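PDB 3A8T: adenylate isopentenyltransferase from Humulus lupulus, which catalyses the transfer of an isopentenyl group from dimethylallyl diphosphate to ATP, ADP or AMP, a step in the synthesis of plant cytokinins. Local coordinates for residues L42-G47 / Y173-L178; F64-I69 / L132-G137; I69-M74 / S141-L146; F177-V182 / L296-A301. All blocks are in the same frame, centred on the assembly; numbering follows the deposited sequence.

Contact 1: L42-G47 / Y173-L178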
# COMPACT_ATOMS: atom_id res chain seq x y z
N LEU A 42 1.30 -13.80 -14.87
CA LEU A 42 0.92 -12.84 -13.89
C LEU A 42 2.00 -11.78 -13.70
O LEU A 42 3.15 -12.07 -13.42
CB LEU A 42 0.62 -13.52 -12.55
CG LEU A 42 0.35 -12.55 -11.38
CD1 LEU A 42 -0.99 -11.78 -11.53
CD2 LEU A 42 0.44 -13.34 -10.11
N LEU A 43 1.61 -10.53 -13.86
CA LEU A 43 2.54 -9.45 -13.67
C LEU A 43 2.48 -9.07 -12.20
O LEU A 43 1.38 -8.96 -11.64
CB LEU A 43 2.16 -8.26 -14.54
CG LEU A 43 3.06 -7.04 -14.54
CD1 LEU A 43 4.53 -7.43 -14.87
CD2 LEU A 43 2.48 -6.06 -15.56
N VAL A 44 3.64 -8.91 -11.58
CA VAL A 44 3.69 -8.58 -10.17
C VAL A 44 4.42 -7.26 -9.95
O VAL A 44 5.55 -7.12 -10.31
CB VAL A 44 4.38 -9.71 -9.38
CG1 VAL A 44 4.44 -9.36 -7.86
CG2 VAL A 44 3.64 -11.02 -9.65
N LEU A 45 3.72 -6.28 -9.40
CA LEU A 45 4.33 -4.98 -9.17
C LEU A 45 4.64 -4.90 -7.70
O LEU A 45 3.73 -4.89 -6.88
CB LEU A 45 3.40 -3.80 -9.59
CG LEU A 45 2.85 -3.77 -11.04
CD1 LEU A 45 2.42 -2.40 -11.40
CD2 LEU A 45 3.85 -4.33 -12.03
N MET A 46 5.94 -4.85 -7.41
CA MET A 46 6.50 -4.81 -6.07
C MET A 46 7.28 -3.55 -5.66
O MET A 46 7.78 -2.78 -6.49
CB MET A 46 7.43 -6.00 -5.88
CG MET A 46 6.73 -7.31 -5.59
SD MET A 46 7.95 -8.65 -5.36
CE MET A 46 8.95 -8.13 -6.63
N GLY A 47 7.39 -3.38 -4.35
CA GLY A 47 8.09 -2.24 -3.80
C GLY A 47 7.50 -1.81 -2.47
O GLY A 47 6.38 -2.20 -2.09
N TYR A 173 2.56 -19.47 -10.84
CA TYR A 173 2.36 -18.82 -12.11
C TYR A 173 3.65 -18.53 -12.86
O TYR A 173 4.75 -18.78 -12.41
CB TYR A 173 1.63 -17.50 -11.89
CG TYR A 173 0.36 -17.61 -11.09
CD1 TYR A 173 -0.80 -18.15 -11.63
CD2 TYR A 173 0.34 -17.25 -9.74
CE1 TYR A 173 -1.95 -18.32 -10.84
CE2 TYR A 173 -0.78 -17.42 -8.95
CZ TYR A 173 -1.92 -17.96 -9.50
OH TYR A 173 -3.03 -18.06 -8.70
N ASP A 174 3.48 -17.97 -14.04
CA ASP A 174 4.57 -17.55 -14.88
C ASP A 174 4.62 -16.05 -14.56
O ASP A 174 3.89 -15.24 -15.15
CB ASP A 174 4.17 -17.77 -16.33
CG ASP A 174 5.21 -17.29 -17.29
OD1 ASP A 174 6.39 -17.19 -16.88
OD2 ASP A 174 4.83 -17.04 -18.46
N CYS A 175 5.49 -15.68 -13.63
CA CYS A 175 5.59 -14.30 -13.18
C CYS A 175 6.62 -13.36 -13.81
O CYS A 175 7.69 -13.78 -14.21
CB CYS A 175 5.86 -14.28 -11.67
SG CYS A 175 4.73 -15.13 -10.67
N CYS A 176 6.26 -12.08 -13.86
CA CYS A 176 7.17 -11.03 -14.30
C CYS A 176 7.07 -10.12 -13.06
O CYS A 176 5.98 -9.77 -12.64
CB CYS A 176 6.67 -10.31 -15.55
SG CYS A 176 7.68 -8.87 -16.01
N PHE A 177 8.21 -9.77 -12.49
CA PHE A 177 8.25 -8.97 -11.29
C PHE A 177 8.82 -7.61 -11.56
O PHE A 177 9.98 -7.52 -11.91
CB PHE A 177 9.17 -9.61 -10.25
CG PHE A 177 8.76 -10.96 -9.78
CD1 PHE A 177 7.74 -11.11 -8.85
CD2 PHE A 177 9.41 -12.10 -10.25
CE1 PHE A 177 7.37 -12.37 -8.38
CE2 PHE A 177 9.05 -13.38 -9.80
CZ PHE A 177 8.03 -13.51 -8.86
N LEU A 178 8.04 -6.56 -11.43
CA LEU A 178 8.60 -5.22 -11.59
C LEU A 178 8.75 -4.73 -10.15
O LEU A 178 7.78 -4.79 -9.38
CB LEU A 178 7.67 -4.29 -12.34
CG LEU A 178 7.32 -4.70 -13.77
CD1 LEU A 178 6.41 -3.68 -14.44
CD2 LEU A 178 8.61 -4.86 -14.53
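V44 and C176 are joined by one of five backbone hydrogen bonds that pair strand 42-46 with strand 174-178 in parallel register. V44 N gives to C176 O at 2.7 Å, V44 O takes from L178 N, and M46 N reaches L178 O at an N-H...O angle of 175°. At the other end L42 N bonds to D174 O at 3.0 Å. Between these bonds C175 CA and F177 CA lean CA-H...O contacts on L42 O and V44 O.

This pair forms part of the six-stranded parallel sheet of a P-loop NTPase-type fold. Strand 42-46 runs straight into G47, first residue of the ATP-binding loop, whose backbone angles (149/162) are readily reached only by glycine.

Apolar side chains fill both faces. On that of L43, C176, L45 and L178, L43 CD1 packs 3.6 Å from C176 SG, and L45 CD2 lies alongside L178 CD1 at 3.6 Å; helix 315-338 covers much of this side. On the other, V44 CB sits 3.7 Å from F177 CD1. M46 turns at chi3 (-40°); CE packs 3.9 Å from F177 CD1, and SD, 5.4 Å from the ring centroid and oblique to it, makes a Met-aromatic contact. Flexible methionine suits the strand's end, adapting to a rigid aromatic neighbour.

Contact 2: F64-I69 / L132-G137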
# COMPACT_ATOMS: atom_id res chain seq x y z
N PHE A 64 -1.53 -2.05 -22.27
CA PHE A 64 -1.92 -3.43 -22.18
C PHE A 64 -3.26 -3.64 -21.52
O PHE A 64 -3.49 -3.18 -20.42
CB PHE A 64 -0.89 -4.18 -21.35
CG PHE A 64 0.51 -4.03 -21.84
CD1 PHE A 64 0.93 -4.67 -23.02
CD2 PHE A 64 1.42 -3.23 -21.15
CE1 PHE A 64 2.20 -4.51 -23.49
CE2 PHE A 64 2.72 -3.06 -21.61
CZ PHE A 64 3.11 -3.70 -22.78
N PRO A 65 -4.15 -4.37 -22.19
CA PRO A 65 -5.46 -4.62 -21.57
C PRO A 65 -5.18 -5.39 -20.25
O PRO A 65 -4.64 -6.50 -20.26
CB PRO A 65 -6.21 -5.45 -22.61
CG PRO A 65 -5.09 -6.09 -23.45
CD PRO A 65 -4.02 -5.04 -23.51
N LEU A 66 -5.52 -4.81 -19.12
CA LEU A 66 -5.23 -5.51 -17.88
C LEU A 66 -6.22 -5.21 -16.76
O LEU A 66 -7.12 -4.41 -16.91
CB LEU A 66 -3.76 -5.22 -17.49
CG LEU A 66 -3.36 -3.83 -16.99
CD1 LEU A 66 -3.75 -3.71 -15.54
CD2 LEU A 66 -1.86 -3.60 -17.16
N GLU A 67 -6.08 -5.91 -15.65
CA GLU A 67 -6.97 -5.72 -14.51
C GLU A 67 -6.04 -5.90 -13.31
O GLU A 67 -5.07 -6.68 -13.35
CB GLU A 67 -8.13 -6.77 -14.46
CG GLU A 67 -8.95 -6.93 -15.79
CD GLU A 67 -10.41 -7.50 -15.61
OE1 GLU A 67 -10.83 -7.75 -14.46
OE2 GLU A 67 -11.14 -7.72 -16.63
N VAL A 68 -6.35 -5.18 -12.25
CA VAL A 68 -5.55 -5.19 -11.06
C VAL A 68 -6.10 -5.97 -9.89
O VAL A 68 -7.28 -5.93 -9.59
CB VAL A 68 -5.26 -3.70 -10.60
CG1 VAL A 68 -4.72 -3.68 -9.19
CG2 VAL A 68 -4.25 -3.04 -11.53
N ILE A 69 -5.19 -6.68 -9.23
CA ILE A 69 -5.51 -7.42 -8.00
C ILE A 69 -4.65 -6.73 -6.96
O ILE A 69 -3.45 -6.60 -7.13
CB ILE A 69 -5.06 -8.89 -8.07
CG1 ILE A 69 -5.76 -9.58 -9.25
CG2 ILE A 69 -5.35 -9.55 -6.75
CD1 ILE A 69 -5.34 -11.02 -9.55
N LEU A 132 -4.39 -9.22 -18.92
CA LEU A 132 -3.32 -9.60 -18.02
C LEU A 132 -3.62 -9.25 -16.58
O LEU A 132 -4.02 -8.15 -16.31
CB LEU A 132 -2.04 -8.91 -18.45
CG LEU A 132 -0.93 -9.10 -17.44
CD1 LEU A 132 -0.25 -10.43 -17.54
CD2 LEU A 132 0.02 -8.03 -17.72
N PRO A 133 -3.52 -10.23 -15.65
CA PRO A 133 -3.76 -9.93 -14.22
C PRO A 133 -2.44 -9.28 -13.67
O PRO A 133 -1.31 -9.72 -14.02
CB PRO A 133 -4.02 -11.31 -13.62
CG PRO A 133 -3.23 -12.19 -14.45
CD PRO A 133 -3.46 -11.69 -15.86
N VAL A 134 -2.57 -8.26 -12.85
CA VAL A 134 -1.41 -7.54 -12.29
C VAL A 134 -1.56 -7.45 -10.77
O VAL A 134 -2.48 -6.81 -10.28
CB VAL A 134 -1.37 -6.15 -12.84
CG1 VAL A 134 -0.13 -5.42 -12.40
CG2 VAL A 134 -1.47 -6.23 -14.37
N LEU A 135 -0.66 -8.12 -10.05
CA LEU A 135 -0.67 -8.09 -8.59
C LEU A 135 0.00 -6.79 -8.12
O LEU A 135 1.17 -6.62 -8.34
CB LEU A 135 0.10 -9.29 -8.06
CG LEU A 135 -0.18 -9.73 -6.64
CD1 LEU A 135 -1.63 -10.10 -6.47
CD2 LEU A 135 0.74 -10.92 -6.32
N VAL A 136 -0.74 -5.89 -7.49
CA VAL A 136 -0.20 -4.61 -7.07
C VAL A 136 -0.27 -4.40 -5.58
O VAL A 136 -1.37 -4.29 -4.98
CB VAL A 136 -0.94 -3.43 -7.79
CG1 VAL A 136 -0.31 -2.07 -7.43
CG2 VAL A 136 -0.88 -3.66 -9.29
N GLY A 137 0.90 -4.32 -4.96
CA GLY A 137 0.90 -4.14 -3.53
C GLY A 137 2.18 -4.54 -2.85
O GLY A 137 3.10 -5.11 -3.45
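L66 and V134 pack together on one face of two neighbouring parallel strands, 66-69 and 132-136, in the central sheet of this P-loop NTPase-like α/β fold. The chain leaves the first strand and returns to the second after helix 112-128, whose V123 and I126 cover the face carrying I69 and P133.

Backbone bonds set the register. L132 N gives to P65 O, and E67 N to L132 O at 3.1 Å. The bond from V134 N to E67 O is the most bent, at 139°, whereas I69 N to V134 O is nearly straight at 178°. V136 N closes the series on I69 O at 2.8 Å. P133 has no N-H to give, and suits a position where its nitrogen faces away from strand 66-69.

Apolar contacts lie on both faces. The first torsion of L66 (71°) sets CG between the backbone N and the carbonyl carbon, and CD1 then reaches V134 CG2 at 3.6 Å. The beta-branched V68 and V136, compact and well suited to strands, cross beside the phosphate-binding loop, where V136 touches K53. On the reverse face I69 CG2 meets L135 CD1.

Charge is kept at one place. The carboxylate of E67 leads away from strand 132-136, and its OE1 both pairs with R129 and accepts a hydrogen bond from H98, so a buried acid is satisfied. Between V68 and V136 the nearest branches are V68 CG1 and V136 CG2, 3.8 Å apart.

Contact 3: I69-M74 / S141-L146. With ATP (adenosine-5'-triphosphate), chain B.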
# COMPACT_ATOMS: atom_id res chain seq x y z
N ILE A 69 -5.19 -6.68 -9.23
CA ILE A 69 -5.51 -7.42 -8.00
C ILE A 69 -4.65 -6.73 -6.96
O ILE A 69 -3.45 -6.60 -7.13
CB ILE A 69 -5.06 -8.89 -8.07
CG1 ILE A 69 -5.76 -9.58 -9.25
CG2 ILE A 69 -5.35 -9.55 -6.75
CD1 ILE A 69 -5.34 -11.02 -9.55
N ASN A 70 -5.29 -6.21 -5.93
CA ASN A 70 -4.60 -5.54 -4.84
C ASN A 70 -3.97 -6.57 -3.92
O ASN A 70 -4.64 -7.52 -3.53
CB ASN A 70 -5.58 -4.74 -4.01
CG ASN A 70 -4.99 -4.31 -2.70
OD1 ASN A 70 -5.46 -4.68 -1.64
ND2 ASN A 70 -3.95 -3.56 -2.76
N SER A 71 -2.69 -6.39 -3.57
CA SER A 71 -1.94 -7.29 -2.67
C SER A 71 -1.51 -6.60 -1.37
O SER A 71 -0.71 -7.12 -0.61
CB SER A 71 -0.70 -7.87 -3.34
OG SER A 71 0.15 -6.85 -3.79
N ASP A 72 -2.04 -5.40 -1.13
CA ASP A 72 -1.75 -4.67 0.11
C ASP A 72 -2.79 -5.19 1.14
O ASP A 72 -3.99 -5.13 0.93
CB ASP A 72 -1.87 -3.19 -0.19
CG ASP A 72 -1.72 -2.34 1.03
OD1 ASP A 72 -2.50 -2.52 1.98
OD2 ASP A 72 -0.82 -1.48 1.03
N LYS A 73 -2.32 -5.76 2.23
CA LYS A 73 -3.25 -6.35 3.18
C LYS A 73 -4.18 -5.41 3.98
O LYS A 73 -5.16 -5.88 4.55
CB LYS A 73 -2.49 -7.32 4.11
CG LYS A 73 -1.65 -6.69 5.19
CD LYS A 73 -1.04 -7.80 6.08
CE LYS A 73 -0.58 -7.24 7.44
NZ LYS A 73 0.00 -8.24 8.33
N MET A 74 -3.88 -4.11 4.04
CA MET A 74 -4.77 -3.19 4.72
C MET A 74 -5.84 -2.72 3.71
O MET A 74 -7.01 -2.52 4.05
CB MET A 74 -3.99 -1.98 5.28
CG MET A 74 -3.18 -2.28 6.55
SD MET A 74 -4.28 -2.95 7.90
CE MET A 74 -3.78 -4.62 7.89
N SER A 141 3.78 -10.96 2.57
CA SER A 141 3.14 -12.16 3.07
C SER A 141 1.96 -12.56 2.15
O SER A 141 1.65 -13.76 2.01
CB SER A 141 2.63 -11.96 4.50
OG SER A 141 1.39 -11.24 4.56
N PHE A 142 1.28 -11.59 1.55
CA PHE A 142 0.17 -11.89 0.65
C PHE A 142 0.70 -12.28 -0.70
O PHE A 142 0.20 -13.20 -1.33
CB PHE A 142 -0.81 -10.70 0.51
CG PHE A 142 -1.92 -10.67 1.56
CD1 PHE A 142 -1.83 -11.43 2.73
CD2 PHE A 142 -3.07 -9.90 1.36
CE1 PHE A 142 -2.87 -11.42 3.68
CE2 PHE A 142 -4.09 -9.89 2.32
CZ PHE A 142 -3.99 -10.66 3.46
N ILE A 143 1.73 -11.58 -1.16
CA ILE A 143 2.30 -11.91 -2.45
C ILE A 143 2.83 -13.36 -2.42
O ILE A 143 2.59 -14.14 -3.34
CB ILE A 143 3.45 -10.98 -2.80
CG1 ILE A 143 2.93 -9.55 -3.03
CG2 ILE A 143 4.14 -11.48 -4.03
CD1 ILE A 143 4.01 -8.44 -2.89
N HIS A 144 3.57 -13.72 -1.38
CA HIS A 144 4.11 -15.08 -1.25
C HIS A 144 3.04 -16.16 -1.10
O HIS A 144 3.07 -17.17 -1.80
CB HIS A 144 5.13 -15.12 -0.08
CG HIS A 144 5.26 -16.46 0.57
ND1 HIS A 144 4.39 -16.91 1.54
CD2 HIS A 144 6.15 -17.47 0.37
CE1 HIS A 144 4.72 -18.13 1.91
NE2 HIS A 144 5.78 -18.49 1.21
N ALA A 145 2.09 -15.96 -0.21
CA ALA A 145 1.03 -16.93 -0.03
C ALA A 145 0.37 -17.25 -1.38
O ALA A 145 0.15 -18.41 -1.70
CB ALA A 145 -0.02 -16.41 0.93
N LEU A 146 0.08 -16.21 -2.14
CA LEU A 146 -0.57 -16.38 -3.42
C LEU A 146 0.25 -17.06 -4.49
O LEU A 146 -0.25 -17.93 -5.17
CB LEU A 146 -1.05 -15.04 -3.97
CG LEU A 146 -1.54 -15.10 -5.43
CD1 LEU A 146 -2.90 -15.82 -5.49
CD2 LEU A 146 -1.70 -13.71 -5.97
PG ATP B . 3.89 -8.43 8.39
O1G ATP B . 3.42 -9.83 8.12
O2G ATP B . 2.88 -7.79 9.50
O3G ATP B . 5.38 -8.44 9.00
PB ATP B . 3.29 -8.14 5.72
O1B ATP B . 4.27 -8.77 4.88
O2B ATP B . 2.25 -9.21 6.13
O3B ATP B . 3.96 -7.50 7.02
PA ATP B . 2.90 -5.43 5.03
O1A ATP B . 4.32 -5.15 5.15
O2A ATP B . 2.39 -4.66 3.70
O3A ATP B . 2.52 -7.02 4.82
O5' ATP B . 2.02 -4.77 6.23
C5' ATP B . 2.61 -4.89 7.49
C4' ATP B . 2.01 -3.80 8.36
O4' ATP B . 2.29 -2.53 7.76
C3' ATP B . 0.46 -3.85 8.47
O3' ATP B . 0.06 -4.71 9.53
C2' ATP B . 0.11 -2.37 8.70
O2' ATP B . 0.20 -2.06 10.05
C1' ATP B . 1.15 -1.60 7.92
N9 ATP B . 0.61 -1.20 6.59
C8 ATP B . 0.79 -1.87 5.38
N7 ATP B . 0.09 -1.29 4.43
C5 ATP B . -0.58 -0.22 4.94
C6 ATP B . -1.50 0.78 4.43
N6 ATP B . -1.91 0.81 3.13
N1 ATP B . -1.96 1.71 5.30
C2 ATP B . -1.59 1.72 6.57
N3 ATP B . -0.76 0.81 7.09
C4 ATP B . -0.24 -0.15 6.35
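The ring of F142 takes K73 CB over one face, a CH-pi contact with CB 3.7 Å from the ring centroid and offset toward the rim near CE2. S71 O approaches the same side chain obliquely, its nearest atom being F142 CB, and F115 stacks on the ring from outside the two segments. The adenine, the other flat group, is touched by M74, whose CG lies 3.6 Å from ATP C4; a pliable methionine suits packing against a purine.

One residue further along the helix, I143 CG1 lies 3.9 Å from S71 OG, and L135 of the central sheet packs on both residues. The segments thus join the loop after strand 66-70 to the start of helix 140-147.

No hydrogen bond links them directly; the nucleotide does so instead. K73 has its first torsion at 76°, with CG between the backbone N and the carbonyl carbon, and from there the chain runs extended along the triphosphate. NZ gives a hydrogen bond to ATP O2G at 3.1 Å and a weak one to O2B. S141 OG donates to ATP O2B at 2.7 Å, while S141 N, in the first turn of the helix, gives to ATP O1B. At the base, ATP N6 donates to D72 OD2 at 3.3 Å with an angle of 179°. D72 OD1 accepts from M74 N, an Asx turn that steadies the carboxylate.

K73 and K230 lie close together at the triphosphate, whose negative charge probably compensates both. Because D72 OD2 accepts a hydrogen bond from N6, the contact is consistent with a part in recognising adenine, whose 6-amino group guanine and hypoxanthine lack.

Contact 4: F177-V182 / L296-A301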
# COMPACT_ATOMS: atom_id res chain seq x y z
N PHE A 177 8.21 -9.77 -12.49
CA PHE A 177 8.25 -8.97 -11.29
C PHE A 177 8.82 -7.61 -11.56
O PHE A 177 9.98 -7.52 -11.91
CB PHE A 177 9.17 -9.61 -10.25
CG PHE A 177 8.76 -10.96 -9.78
CD1 PHE A 177 7.74 -11.11 -8.85
CD2 PHE A 177 9.41 -12.10 -10.25
CE1 PHE A 177 7.37 -12.37 -8.38
CE2 PHE A 177 9.05 -13.38 -9.80
CZ PHE A 177 8.03 -13.51 -8.86
N LEU A 178 8.04 -6.56 -11.43
CA LEU A 178 8.60 -5.22 -11.59
C LEU A 178 8.75 -4.73 -10.15
O LEU A 178 7.78 -4.79 -9.38
CB LEU A 178 7.67 -4.29 -12.34
CG LEU A 178 7.32 -4.70 -13.77
CD1 LEU A 178 6.41 -3.68 -14.44
CD2 LEU A 178 8.61 -4.86 -14.53
N TRP A 179 9.95 -4.30 -9.80
CA TRP A 179 10.21 -3.79 -8.47
C TRP A 179 10.56 -2.29 -8.62
O TRP A 179 11.57 -1.94 -9.24
CB TRP A 179 11.37 -4.58 -7.82
CG TRP A 179 11.99 -3.94 -6.61
CD1 TRP A 179 11.37 -3.20 -5.65
CD2 TRP A 179 13.36 -4.05 -6.20
NE1 TRP A 179 12.27 -2.84 -4.67
CE2 TRP A 179 13.49 -3.35 -4.98
CE3 TRP A 179 14.49 -4.67 -6.75
CZ2 TRP A 179 14.70 -3.25 -4.30
CZ3 TRP A 179 15.70 -4.57 -6.07
CH2 TRP A 179 15.80 -3.86 -4.86
N VAL A 180 9.69 -1.43 -8.07
CA VAL A 180 9.91 0.01 -8.13
C VAL A 180 10.70 0.40 -6.90
O VAL A 180 10.23 0.27 -5.79
CB VAL A 180 8.55 0.84 -8.21
CG1 VAL A 180 8.84 2.30 -8.39
CG2 VAL A 180 7.74 0.36 -9.40
N ASP A 181 11.91 0.86 -7.11
CA ASP A 181 12.77 1.21 -6.02
C ASP A 181 13.01 2.73 -5.93
O ASP A 181 13.03 3.46 -6.93
CB ASP A 181 14.07 0.40 -6.20
CG ASP A 181 15.08 0.57 -5.06
OD1 ASP A 181 14.74 0.41 -3.85
OD2 ASP A 181 16.25 0.86 -5.40
N VAL A 182 13.18 3.19 -4.70
CA VAL A 182 13.42 4.59 -4.42
C VAL A 182 14.52 4.65 -3.35
O VAL A 182 14.53 3.84 -2.43
CB VAL A 182 12.14 5.22 -3.87
CG1 VAL A 182 12.36 6.67 -3.50
CG2 VAL A 182 11.06 5.11 -4.93
N LEU A 296 13.94 -9.98 -10.19
CA LEU A 296 13.22 -8.73 -10.06
C LEU A 296 13.76 -7.71 -11.01
O LEU A 296 14.94 -7.45 -11.02
CB LEU A 296 13.37 -8.23 -8.63
CG LEU A 296 13.00 -9.15 -7.48
CD1 LEU A 296 13.48 -8.51 -6.19
CD2 LEU A 296 11.50 -9.43 -7.50
N ARG A 297 12.89 -7.11 -11.81
CA ARG A 297 13.34 -6.10 -12.76
C ARG A 297 13.22 -4.77 -12.02
O ARG A 297 12.13 -4.32 -11.77
CB ARG A 297 12.46 -6.16 -14.02
CG ARG A 297 12.31 -7.56 -14.64
CD ARG A 297 13.64 -8.13 -15.14
NE ARG A 297 14.20 -7.34 -16.24
CZ ARG A 297 13.94 -7.57 -17.52
NH1 ARG A 297 13.17 -8.59 -17.88
NH2 ARG A 297 14.39 -6.74 -18.44
N ARG A 298 14.34 -4.17 -11.65
CA ARG A 298 14.30 -2.95 -10.86
C ARG A 298 14.09 -1.66 -11.59
O ARG A 298 14.77 -1.37 -12.58
CB ARG A 298 15.55 -2.82 -9.98
CG ARG A 298 15.42 -1.76 -8.87
CD ARG A 298 16.48 -1.91 -7.74
NE ARG A 298 17.81 -2.17 -8.24
CZ ARG A 298 18.64 -1.26 -8.75
NH1 ARG A 298 18.27 0.02 -8.84
NH2 ARG A 298 19.83 -1.64 -9.22
N LEU A 299 13.13 -0.88 -11.11
CA LEU A 299 12.85 0.42 -11.73
C LEU A 299 13.25 1.46 -10.72
O LEU A 299 12.83 1.42 -9.58
CB LEU A 299 11.35 0.57 -12.06
CG LEU A 299 10.78 -0.47 -13.03
CD1 LEU A 299 9.28 -0.37 -13.02
CD2 LEU A 299 11.35 -0.30 -14.44
N ASP A 300 14.11 2.39 -11.11
CA ASP A 300 14.51 3.38 -10.16
C ASP A 300 13.68 4.64 -10.29
O ASP A 300 13.93 5.48 -11.16
CB ASP A 300 15.98 3.73 -10.31
CG ASP A 300 16.50 4.56 -9.13
OD1 ASP A 300 15.70 5.27 -8.45
OD2 ASP A 300 17.71 4.51 -8.87
N ALA A 301 12.73 4.77 -9.39
CA ALA A 301 11.83 5.90 -9.32
C ALA A 301 12.40 7.07 -8.50
O ALA A 301 11.69 8.04 -8.25
CB ALA A 301 10.51 5.43 -8.70
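V180 CG1 and A301 CB meet at 3.6 Å, next to L299 CD1, which lies 4.0 Å from V180 CG2 and also reaches L178 CB. L178, V180 and L299 share a face, where helix 315-338 packs on L178 and L299. A301, at the N-cap position of helix 302-309, is small enough to sit between V180 and V182, and both valines also touch T51 of the ATP-binding loop. On the reverse face L296 spreads its two methyls, CD2 against F177 CB and CD1 against W179 CE3, while I286 and L287 of helix 257-289 pack on the indole.

Strand 296-300 is one of the two edge strands, within this chain, of the parallel sheet. It is held to 177-181 by bonds that include W179 N to R297 O, at 179°, and L299 N to W179 O at 2.7 Å. The last, A301 N to D181 O, is more bent.

Toward the rim R298 lies alongside W179 and points the same way. Its CD sits over one face of the six-membered ring, 3.6 Å from the ring centroid, a CH-pi contact. CG of R298 is anti to the backbone N (chi1 -165°), and the later bend at chi3 turns the guanidinium 77° from the indole plane. D181 CB lies over the same face of the indole. At the edge, D300 OD1 bonds to T302.

D181 OD2 stands 4.1 Å from R298 NH1, beyond a salt bridge, so the opposite charges probably attract only loosely. The contact with W179 rests on the aliphatic part of R298, which suits a long side chain that can lie over a ring while its charged end remains at the surface.

From the N terminus, strand 41-46 comes first and pairs with strand 174-181, so contact 1 closes a loop of 125 residues. Contacts 2 and 3 are both nested in that loop: contact 2 brings strand 132-136 back beside strand 66-70, and contact 3 joins the end of strand 66-70 to helix 140-147. These two share I69 and cross, their segments alternating along the chain. Contact 4 begins on strand 174-181, where contact 1 ends, and closes over a largely helical stretch of 113 residues to add strand 296-300. L43 and L45 bond to L135 and thereby join contacts 1 and 2; the resulting sheet carries the nucleotide-binding loops at the C-terminal ends of its strands.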